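Local atomic coordinates of trypsin inhibitor BGIT (Momordica charantia, PDB entry 1VBW), a protein that inhibits trypsin as a small plant protein of the potato type I serine protease inhibitor family. Residues Lys6-Gly17 and Gly59-Ile67; Val31-Ala42 and Cys48-Glu57. All coordinates share one frame; numbering follows the deposited sequence. Where two conformers were deposited one is given.

In the fold
Both contacts, each partly buried, belong to one small alpha/beta inhibitor domain. Contact 2 supplies the central parallel strand pair, 32-37 with 50-55, bonded backbone to backbone. Contact 1 joins the loop before helix 17-27 to segment 59-67, which ends in the weakly bonded strand 66-67, through two bridged sites; potassium sits on the first segment and sodium on the second. They meet at strand 50-55, which carries strand 66-67 on its other side; there Ala-62 N probably bonds to Trp-54 O. In contact 1 Trp-9, Val-61 and Pro-65 are buried, while Gln-11 and Val-13, which hold potassium, lie toward the surface. Contact 2 turns Val-51 and Val-53 to the helix and stacks arginines beneath the exposed loop.

Contact 1. Residues Lys6-Gly17 and Gly59-Ile67; sequences KSSWPQLVGSTG and GIVARPPTI. With K (potassium ion), chain B; NA (sodium ion), chain C.
Val-61 fits its side chain into the type II turn of Leu-12 to Ser-15: CB lies 3.3 Å from Leu-12 O, and CG1, opposite the backbone N (chi1 -180°), faces Val-13 CA. Val-61 N bonds to Ser-15 O at 2.8 Å (173° at the hydrogen), while Gly-14 N reaches Val-61 O at 2.9 Å. Gly-17 N adds a bond to Gly-59 O. At the other end Trp-9 N donates to Pro-65 O (2.8 Å), and that oxygen lies in the plane of the indole, 3.5 Å from Trp-9 CE3. Beside it Ser-8 OG and Thr-66 OG1 are hydrogen-bonded at 2.8 Å, less certainly since both residues have a second conformer, and Ile-67 N bonds to Ser-7 O. Farther out, potassium takes Gln-11 O and Val-13 O, each at 2.5 Å, with three waters, linking the 3-10 segment 10-12 to the turn that follows it. Thr-66 O binds a sodium ion, as Gly-68 does. Lys-6 CG lies over one indole face; Glu-27 receives Lys-6 NZ and Trp-9 NE1. The whole sits against helix 17-27, where Leu-12 and Val-61 touch Ala-20, and strand 50-55, where Val-61 meets Val-53 and Pro-65 meets Val-51.

Contact 2. Residues Val31-Ala42 and Cys48-Glu57; sequences VRAVIIKVGSGA and CDRVRVWVTE
Ala-42 CB sits over the centre of one face of the Arg-52 guanidinium, 3.4 Å from Arg-52 CZ; on the opposite face lies the guanidinium of Arg-50, with Arg-52 NH2 over the centre of its plane. The Trp-54 indole takes Ile-36 CB over one face, near the rim, and the Lys-37 to Val-38 peptide at its edge. Ile-36 CG2 runs alongside and touches Trp-54 CZ3 at 3.5 Å. Arg-52 CG, opposite its own carbonyl carbon (chi1 -67°), meets Val-34 CG1 at 3.4 Å. Beneath these groups the strands run parallel, their axes 4.5 Å apart at an angle of 28°. Seven backbone bonds join them, from Arg-32 N to Asp-49 O (2.9 Å) through to Val-38 N to Val-55 O (2.8 Å). On the other face Ile-35 CD1 lies beside Val-53 CB. Arg-52 NH2 bonds to Thr-43 O, and Arg-50 NH1 bridges to Asp-45 and the carboxylate of Gly-68. A leucine in place of Arg-52 would probably leave Thr-43 O without this donor and Arg-50 without its stacking partner. Carboxylates near the arginine pair would offset its charge, consistent with the family's use of sheet arginines to brace the protease-binding loop between these strands.

Contact 1. Residues Lys6-Gly17 and Gly59-Ile67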
loop_
_atom_site.group_PDB
_atom_site.type_symbol
_atom_site.label_atom_id
_atom_site.label_comp_id
_atom_site.label_asym_id
_atom_site.label_seq_id
_atom_site.Cartn_x
_atom_site.Cartn_y
_atom_site.Cartn_z
ATOM N N LYS A 6 -11.372 -4.997 1.496
ATOM C CA LYS A 6 -10.549 -4.909 0.314
ATOM C C LYS A 6 -9.095 -5.106 0.692
ATOM O O LYS A 6 -8.605 -4.490 1.643
ATOM C CB LYS A 6 -10.779 -3.562 -0.402
ATOM C CG LYS A 6 -10.047 -3.449 -1.704
ATOM C CD LYS A 6 -10.515 -2.262 -2.530
ATOM C CE LYS A 6 -9.760 -2.144 -3.819
ATOM N NZ LYS A 6 -10.205 -0.941 -4.597
ATOM N N SER A 7 -8.385 -5.928 -0.092
ATOM C CA SER A 7 -7.030 -6.244 0.305
ATOM C C SER A 7 -5.965 -6.055 -0.781
ATOM O O SER A 7 -4.801 -6.247 -0.521
ATOM C CB SER A 7 -6.979 -7.636 0.924
ATOM O OG SER A 7 -7.506 -8.540 0.035
ATOM N N SER A 8 -6.387 -5.628 -1.989
ATOM C CA SER A 8 -5.388 -5.221 -2.984
ATOM C C SER A 8 -5.998 -4.116 -3.832
ATOM O O SER A 8 -7.216 -4.058 -4.029
ATOM C CB SER A 8 -4.884 -6.417 -3.804
ATOM O OG SER A 8 -3.751 -6.054 -4.577
ATOM N N TRP A 9 -5.119 -3.261 -4.292
ATOM C CA TRP A 9 -5.502 -2.048 -5.036
ATOM C C TRP A 9 -4.740 -1.969 -6.351
ATOM O O TRP A 9 -3.909 -1.083 -6.577
ATOM C CB TRP A 9 -5.196 -0.784 -4.198
ATOM C CG TRP A 9 -6.146 -0.638 -3.053
ATOM C CD1 TRP A 9 -7.228 0.164 -3.030
ATOM C CD2 TRP A 9 -6.089 -1.293 -1.757
ATOM N NE1 TRP A 9 -7.907 0.066 -1.826
ATOM C CE2 TRP A 9 -7.200 -0.824 -1.024
ATOM C CE3 TRP A 9 -5.217 -2.183 -1.147
ATOM C CZ2 TRP A 9 -7.474 -1.244 0.273
ATOM C CZ3 TRP A 9 -5.489 -2.622 0.138
ATOM C CH2 TRP A 9 -6.616 -2.154 0.842
ATOM N N PRO A 10 -5.006 -2.917 -7.249
ATOM C CA PRO A 10 -4.182 -2.945 -8.493
ATOM C C PRO A 10 -4.329 -1.707 -9.320
ATOM O O PRO A 10 -3.385 -1.384 -10.080
ATOM C CB PRO A 10 -4.754 -4.191 -9.219
ATOM C CG PRO A 10 -6.137 -4.364 -8.686
ATOM C CD PRO A 10 -5.984 -3.993 -7.198
ATOM N N GLN A 11 -5.436 -0.971 -9.266
ATOM C CA GLN A 11 -5.597 0.203 -10.089
ATOM C C GLN A 11 -4.786 1.383 -9.617
ATOM O O GLN A 11 -4.739 2.410 -10.327
ATOM C CB GLN A 11 -7.069 0.646 -10.205
ATOM C CG GLN A 11 -7.955 -0.382 -10.861
ATOM C CD GLN A 11 -9.350 0.212 -11.133
ATOM O OE1 GLN A 11 -9.516 1.282 -11.696
ATOM N NE2 GLN A 11 -10.373 -0.471 -10.644
ATOM N N LEU A 12 -4.145 1.305 -8.437
ATOM C CA LEU A 12 -3.361 2.444 -7.957
ATOM C C LEU A 12 -1.960 2.520 -8.524
ATOM O O LEU A 12 -1.287 3.539 -8.316
ATOM C CB LEU A 12 -3.360 2.481 -6.438
ATOM C CG LEU A 12 -4.729 2.716 -5.794
ATOM C CD1 LEU A 12 -4.626 2.648 -4.288
ATOM C CD2 LEU A 12 -5.294 4.093 -6.215
ATOM N N VAL A 13 -1.517 1.512 -9.282
ATOM C CA VAL A 13 -0.228 1.694 -9.958
ATOM C C VAL A 13 -0.356 2.859 -10.917
ATOM O O VAL A 13 -1.354 3.062 -11.578
ATOM C CB VAL A 13 0.270 0.434 -10.671
ATOM C CG1 VAL A 13 0.435 -0.686 -9.640
ATOM C CG2 VAL A 13 -0.636 0.019 -11.820
ATOM N N GLY A 14 0.734 3.676 -10.949
ATOM C CA GLY A 14 0.699 4.872 -11.768
ATOM C C GLY A 14 0.148 6.080 -11.091
ATOM O O GLY A 14 0.346 7.179 -11.628
ATOM N N SER A 15 -0.508 5.941 -9.953
ATOM C CA SER A 15 -0.997 7.040 -9.144
ATOM C C SER A 15 0.148 7.587 -8.291
ATOM O O SER A 15 1.170 6.947 -8.118
ATOM C CB SER A 15 -2.144 6.575 -8.205
ATOM O OG SER A 15 -3.247 6.103 -8.990
ATOM N N THR A 16 -0.062 8.761 -7.710
ATOM C CA THR A 16 0.916 9.205 -6.704
ATOM C C THR A 16 0.707 8.422 -5.425
ATOM O O THR A 16 -0.378 7.909 -5.063
ATOM C CB THR A 16 0.734 10.690 -6.372
ATOM O OG1 THR A 16 -0.560 10.864 -5.704
ATOM C CG2 THR A 16 0.723 11.527 -7.643
ATOM N N GLY A 17 1.822 8.327 -4.642
ATOM C CA GLY A 17 1.719 7.653 -3.365
ATOM C C GLY A 17 0.704 8.265 -2.438
ATOM O O GLY A 17 0.005 7.552 -1.706
ATOM N N GLY A 59 7.837 9.418 -6.526
ATOM C CA GLY A 59 6.669 9.212 -5.662
ATOM C C GLY A 59 5.486 8.547 -6.366
ATOM O O GLY A 59 4.398 8.582 -5.790
ATOM N N ILE A 60 5.685 7.896 -7.489
ATOM C CA ILE A 60 4.619 7.219 -8.242
ATOM C C ILE A 60 4.585 5.755 -7.807
ATOM O O ILE A 60 5.587 5.100 -7.698
ATOM C CB ILE A 60 4.862 7.351 -9.752
ATOM C CG1 ILE A 60 4.843 8.837 -10.162
ATOM C CG2 ILE A 60 3.840 6.551 -10.521
ATOM C CD1 ILE A 60 3.507 9.525 -9.922
ATOM N N VAL A 61 3.339 5.275 -7.598
ATOM C CA VAL A 61 3.168 3.873 -7.214
ATOM C C VAL A 61 3.589 2.933 -8.338
ATOM O O VAL A 61 3.112 3.038 -9.466
ATOM C CB VAL A 61 1.695 3.643 -6.835
ATOM C CG1 VAL A 61 1.445 2.177 -6.416
ATOM C CG2 VAL A 61 1.245 4.556 -5.720
ATOM N N ALA A 62 4.486 2.000 -7.987
ATOM C CA ALA A 62 5.159 1.176 -8.962
ATOM C C ALA A 62 4.941 -0.310 -8.733
ATOM O O ALA A 62 5.524 -1.106 -9.482
ATOM C CB ALA A 62 6.665 1.457 -8.943
ATOM N N ARG A 63 4.165 -0.682 -7.733
ATOM C CA ARG A 63 3.759 -2.069 -7.494
ATOM C C ARG A 63 2.299 -2.044 -6.993
ATOM O O ARG A 63 1.914 -1.041 -6.359
ATOM C CB ARG A 63 4.584 -2.761 -6.408
ATOM C CG ARG A 63 6.102 -2.761 -6.646
ATOM C CD ARG A 63 6.480 -3.729 -7.777
ATOM N NE ARG A 63 7.928 -3.848 -7.885
ATOM C CZ ARG A 63 8.750 -3.003 -8.453
ATOM N NH1 ARG A 63 10.075 -3.232 -8.465
ATOM N NH2 ARG A 63 8.266 -1.898 -9.057
ATOM N N PRO A 64 1.511 -3.073 -7.211
ATOM C CA PRO A 64 0.066 -3.044 -6.745
ATOM C C PRO A 64 -0.013 -3.117 -5.236
ATOM O O PRO A 64 0.433 -4.114 -4.644
ATOM C CB PRO A 64 -0.543 -4.324 -7.399
ATOM C CG PRO A 64 0.626 -5.168 -7.685
ATOM C CD PRO A 64 1.808 -4.324 -7.930
ATOM N N PRO A 65 -0.511 -2.102 -4.551
ATOM C CA PRO A 65 -0.548 -2.166 -3.100
ATOM C C PRO A 65 -1.442 -3.295 -2.612
ATOM O O PRO A 65 -2.559 -3.443 -3.091
ATOM C CB PRO A 65 -1.084 -0.792 -2.690
ATOM C CG PRO A 65 -0.736 0.120 -3.841
ATOM C CD PRO A 65 -0.926 -0.766 -5.048
ATOM N N THR A 66 -0.940 -4.051 -1.641
ATOM C CA THR A 66 -1.654 -5.211 -1.126
ATOM C C THR A 66 -1.444 -5.270 0.383
ATOM O O THR A 66 -0.363 -4.930 0.858
ATOM C CB THR A 66 -1.055 -6.459 -1.831
ATOM O OG1 THR A 66 -1.254 -6.274 -3.267
ATOM C CG2 THR A 66 -1.797 -7.693 -1.396
ATOM N N ILE A 67 -2.429 -5.746 1.123
ATOM C CA ILE A 67 -2.244 -6.009 2.551
ATOM C C ILE A 67 -1.120 -7.015 2.741
ATOM O O ILE A 67 -0.996 -8.028 2.041
ATOM C CB ILE A 67 -3.518 -6.531 3.203
ATOM C CG1 ILE A 67 -4.611 -5.455 3.224
ATOM C CG2 ILE A 67 -3.228 -7.052 4.601
ATOM C CD1 ILE A 67 -5.932 -5.880 3.858
HETATM K K K B . -3.724 3.088 -12.532
HETATM NA NA NA C . 1.855 -4.618 2.372
HETATM O O HOH W 1 -3.413 5.568 -11.557
HETATM O O HOH W 2 -5.712 4.380 -13.040
HETATM O O HOH W 3 -2.862 2.982 -14.963
HETATM O O HOH W 4 2.771 -5.993 0.200
#

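Contact 2. Residues Val31-Ala42 and Cys48-Glu57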
loop_
_atom_site.group_PDB
_atom_site.type_symbol
_atom_site.label_atom_id
_atom_site.label_comp_id
_atom_site.label_asym_id
_atom_site.label_seq_id
_atom_site.Cartn_x
_atom_site.Cartn_y
_atom_site.Cartn_z
ATOM N N VAL A 31 -6.624 -0.673 7.681
ATOM C CA VAL A 31 -5.223 -0.682 7.269
ATOM C C VAL A 31 -4.655 0.734 7.316
ATOM O O VAL A 31 -5.353 1.724 7.168
ATOM C CB VAL A 31 -5.012 -1.278 5.867
ATOM C CG1 VAL A 31 -5.621 -2.674 5.774
ATOM C CG2 VAL A 31 -5.529 -0.372 4.768
ATOM N N ARG A 32 -3.334 0.766 7.448
ATOM C CA ARG A 32 -2.545 1.969 7.263
ATOM C C ARG A 32 -1.594 1.729 6.122
ATOM O O ARG A 32 -0.895 0.690 6.071
ATOM C CB ARG A 32 -1.752 2.291 8.561
ATOM C CG ARG A 32 -0.752 3.407 8.374
ATOM C CD ARG A 32 -0.158 3.868 9.702
ATOM N NE ARG A 32 0.933 4.795 9.523
ATOM C CZ ARG A 32 2.239 4.468 9.471
ATOM N NH1 ARG A 32 2.625 3.208 9.702
ATOM N NH2 ARG A 32 3.132 5.407 9.243
ATOM N N ALA A 33 -1.563 2.690 5.181
ATOM C CA ALA A 33 -0.666 2.610 4.040
ATOM C C ALA A 33 0.654 3.283 4.394
ATOM O O ALA A 33 0.698 4.389 4.940
ATOM C CB ALA A 33 -1.314 3.289 2.856
ATOM N N VAL A 34 1.739 2.638 4.015
ATOM C CA VAL A 34 3.122 3.000 4.315
ATOM C C VAL A 34 3.824 3.277 2.988
ATOM O O VAL A 34 3.961 2.329 2.239
ATOM C CB VAL A 34 3.819 1.878 5.101
ATOM C CG1 VAL A 34 3.822 0.560 4.381
ATOM C CG2 VAL A 34 5.238 2.296 5.523
ATOM N N ILE A 35 4.269 4.504 2.703
ATOM C CA ILE A 35 4.977 4.830 1.477
ATOM C C ILE A 35 6.442 4.434 1.617
ATOM O O ILE A 35 7.095 4.874 2.565
ATOM C CB ILE A 35 4.894 6.351 1.180
ATOM C CG1 ILE A 35 3.443 6.775 1.195
ATOM C CG2 ILE A 35 5.646 6.625 -0.101
ATOM C CD1 ILE A 35 2.728 6.259 -0.030
ATOM N N ILE A 36 6.954 3.649 0.696
ATOM C CA ILE A 36 8.318 3.163 0.765
ATOM C C ILE A 36 8.901 3.183 -0.640
ATOM O O ILE A 36 8.253 2.728 -1.579
ATOM C CB ILE A 36 8.442 1.713 1.277
ATOM C CG1 ILE A 36 7.661 1.482 2.546
ATOM C CG2 ILE A 36 9.922 1.419 1.451
ATOM C CD1 ILE A 36 7.677 0.025 2.986
ATOM N N LYS A 37 10.115 3.674 -0.786
ATOM C CA LYS A 37 10.739 3.698 -2.103
ATOM C C LYS A 37 11.104 2.285 -2.540
ATOM O O LYS A 37 11.708 1.516 -1.768
ATOM C CB LYS A 37 12.028 4.544 -2.101
ATOM C CG LYS A 37 12.677 4.751 -3.470
ATOM C CD LYS A 37 13.694 5.891 -3.474
ATOM C CE LYS A 37 14.491 5.964 -4.777
ATOM N NZ LYS A 37 15.927 6.252 -4.538
ATOM N N VAL A 38 10.807 1.957 -3.798
ATOM C CA VAL A 38 11.247 0.697 -4.385
ATOM C C VAL A 38 12.748 0.500 -4.133
ATOM O O VAL A 38 13.531 1.441 -4.296
ATOM C CB VAL A 38 10.959 0.755 -5.911
ATOM C CG1 VAL A 38 11.722 -0.360 -6.635
ATOM C CG2 VAL A 38 9.473 0.706 -6.152
ATOM N N GLY A 39 13.092 -0.714 -3.692
ATOM C CA GLY A 39 14.464 -1.077 -3.454
ATOM C C GLY A 39 14.953 -0.805 -2.063
ATOM O O GLY A 39 16.113 -1.155 -1.747
ATOM N N SER A 40 14.135 -0.194 -1.216
ATOM C CA SER A 40 14.666 0.127 0.105
ATOM C C SER A 40 14.407 -0.953 1.157
ATOM O O SER A 40 15.031 -0.807 2.242
ATOM C CB SER A 40 14.066 1.431 0.601
ATOM O OG SER A 40 12.677 1.267 0.849
ATOM N N GLY A 41 13.657 -1.968 0.821
ATOM C CA GLY A 41 13.615 -3.006 1.900
ATOM C C GLY A 41 12.580 -2.686 2.961
ATOM O O GLY A 41 12.330 -1.537 3.372
ATOM N N ALA A 42 11.989 -3.721 3.483
ATOM C CA ALA A 42 10.955 -3.623 4.534
ATOM C C ALA A 42 10.867 -5.008 5.146
ATOM O O ALA A 42 11.214 -6.015 4.512
ATOM C CB ALA A 42 9.618 -3.196 3.968
ATOM N N CYS A 48 -1.834 -7.915 8.787
ATOM C CA CYS A 48 -3.114 -7.644 8.187
ATOM C C CYS A 48 -3.502 -6.169 8.182
ATOM O O CYS A 48 -4.453 -5.800 7.510
ATOM C CB CYS A 48 -4.279 -8.401 8.856
ATOM S SG CYS A 48 -4.289 -10.166 8.492
ATOM N N ASP A 49 -2.774 -5.364 8.972
ATOM C CA ASP A 49 -3.111 -3.963 9.165
ATOM C C ASP A 49 -2.224 -3.023 8.349
ATOM O O ASP A 49 -2.339 -1.800 8.502
ATOM C CB ASP A 49 -3.000 -3.586 10.659
ATOM C CG ASP A 49 -1.633 -3.889 11.231
ATOM O OD1 ASP A 49 -0.977 -2.947 11.738
ATOM O OD2 ASP A 49 -1.238 -5.057 11.258
ATOM N N ARG A 50 -1.363 -3.575 7.499
ATOM C CA ARG A 50 -0.355 -2.808 6.783
ATOM C C ARG A 50 -0.545 -2.965 5.268
ATOM O O ARG A 50 -0.750 -4.077 4.802
ATOM C CB ARG A 50 1.022 -3.368 7.140
ATOM C CG ARG A 50 2.207 -2.663 6.496
ATOM C CD ARG A 50 3.541 -3.193 7.000
ATOM N NE ARG A 50 3.681 -4.625 6.786
ATOM C CZ ARG A 50 4.513 -5.407 7.467
ATOM N NH1 ARG A 50 4.594 -6.710 7.177
ATOM N NH2 ARG A 50 5.247 -4.900 8.468
ATOM N N VAL A 51 -0.416 -1.851 4.561
ATOM C CA VAL A 51 -0.357 -1.862 3.088
ATOM C C VAL A 51 0.883 -1.069 2.690
ATOM O O VAL A 51 0.877 0.161 2.802
ATOM C CB VAL A 51 -1.616 -1.310 2.436
ATOM C CG1 VAL A 51 -1.451 -1.270 0.914
ATOM C CG2 VAL A 51 -2.842 -2.136 2.793
ATOM N N ARG A 52 1.884 -1.751 2.197
ATOM C CA ARG A 52 3.047 -1.070 1.631
ATOM C C ARG A 52 2.716 -0.476 0.278
ATOM O O ARG A 52 2.169 -1.189 -0.579
ATOM C CB ARG A 52 4.216 -2.045 1.546
ATOM C CG ARG A 52 4.666 -2.406 2.966
ATOM C CD ARG A 52 5.777 -3.384 3.015
ATOM N NE ARG A 52 6.259 -3.375 4.404
ATOM C CZ ARG A 52 6.658 -4.610 4.784
ATOM N NH1 ARG A 52 6.536 -5.542 3.877
ATOM N NH2 ARG A 52 7.132 -4.663 5.961
ATOM N N VAL A 53 3.063 0.757 0.086
ATOM C CA VAL A 53 2.890 1.477 -1.148
ATOM C C VAL A 53 4.287 1.786 -1.692
ATOM O O VAL A 53 4.935 2.691 -1.215
ATOM C CB VAL A 53 2.056 2.739 -0.970
ATOM C CG1 VAL A 53 1.887 3.452 -2.311
ATOM C CG2 VAL A 53 0.679 2.397 -0.377
ATOM N N TRP A 54 4.704 0.947 -2.659
ATOM C CA TRP A 54 6.055 1.035 -3.186
ATOM C C TRP A 54 6.101 2.082 -4.301
ATOM O O TRP A 54 5.340 1.959 -5.262
ATOM C CB TRP A 54 6.488 -0.310 -3.738
ATOM C CG TRP A 54 6.643 -1.370 -2.683
ATOM C CD1 TRP A 54 5.756 -2.373 -2.366
ATOM C CD2 TRP A 54 7.797 -1.542 -1.860
ATOM N NE1 TRP A 54 6.293 -3.156 -1.350
ATOM C CE2 TRP A 54 7.543 -2.669 -1.030
ATOM C CE3 TRP A 54 9.004 -0.881 -1.726
ATOM C CZ2 TRP A 54 8.472 -3.121 -0.074
ATOM C CZ3 TRP A 54 9.934 -1.325 -0.793
ATOM C CH2 TRP A 54 9.650 -2.436 -0.002
ATOM N N VAL A 55 6.987 3.056 -4.160
ATOM C CA VAL A 55 6.985 4.207 -5.070
ATOM C C VAL A 55 8.358 4.372 -5.716
ATOM O O VAL A 55 9.419 3.981 -5.221
ATOM C CB VAL A 55 6.586 5.488 -4.370
ATOM C CG1 VAL A 55 5.133 5.405 -3.870
ATOM C CG2 VAL A 55 7.523 5.881 -3.261
ATOM N N THR A 56 8.314 5.037 -6.890
ATOM C CA THR A 56 9.524 5.474 -7.577
ATOM C C THR A 56 10.141 6.662 -6.831
ATOM O O THR A 56 9.598 7.232 -5.892
ATOM C CB THR A 56 9.210 5.896 -9.013
ATOM O OG1 THR A 56 8.498 7.143 -8.928
ATOM C CG2 THR A 56 8.444 4.851 -9.771
ATOM N N GLU A 57 11.286 7.119 -7.359
ATOM C CA GLU A 57 11.952 8.325 -6.842
ATOM C C GLU A 57 11.115 9.575 -7.009
ATOM O O GLU A 57 11.349 10.581 -6.327
ATOM C CB GLU A 57 13.329 8.353 -7.543
ATOM C CG GLU A 57 13.357 8.406 -9.062
ATOM C CD GLU A 57 12.897 7.194 -9.847
ATOM O OE1 GLU A 57 12.770 6.059 -9.290
ATOM O OE2 GLU A 57 12.570 7.293 -11.058
#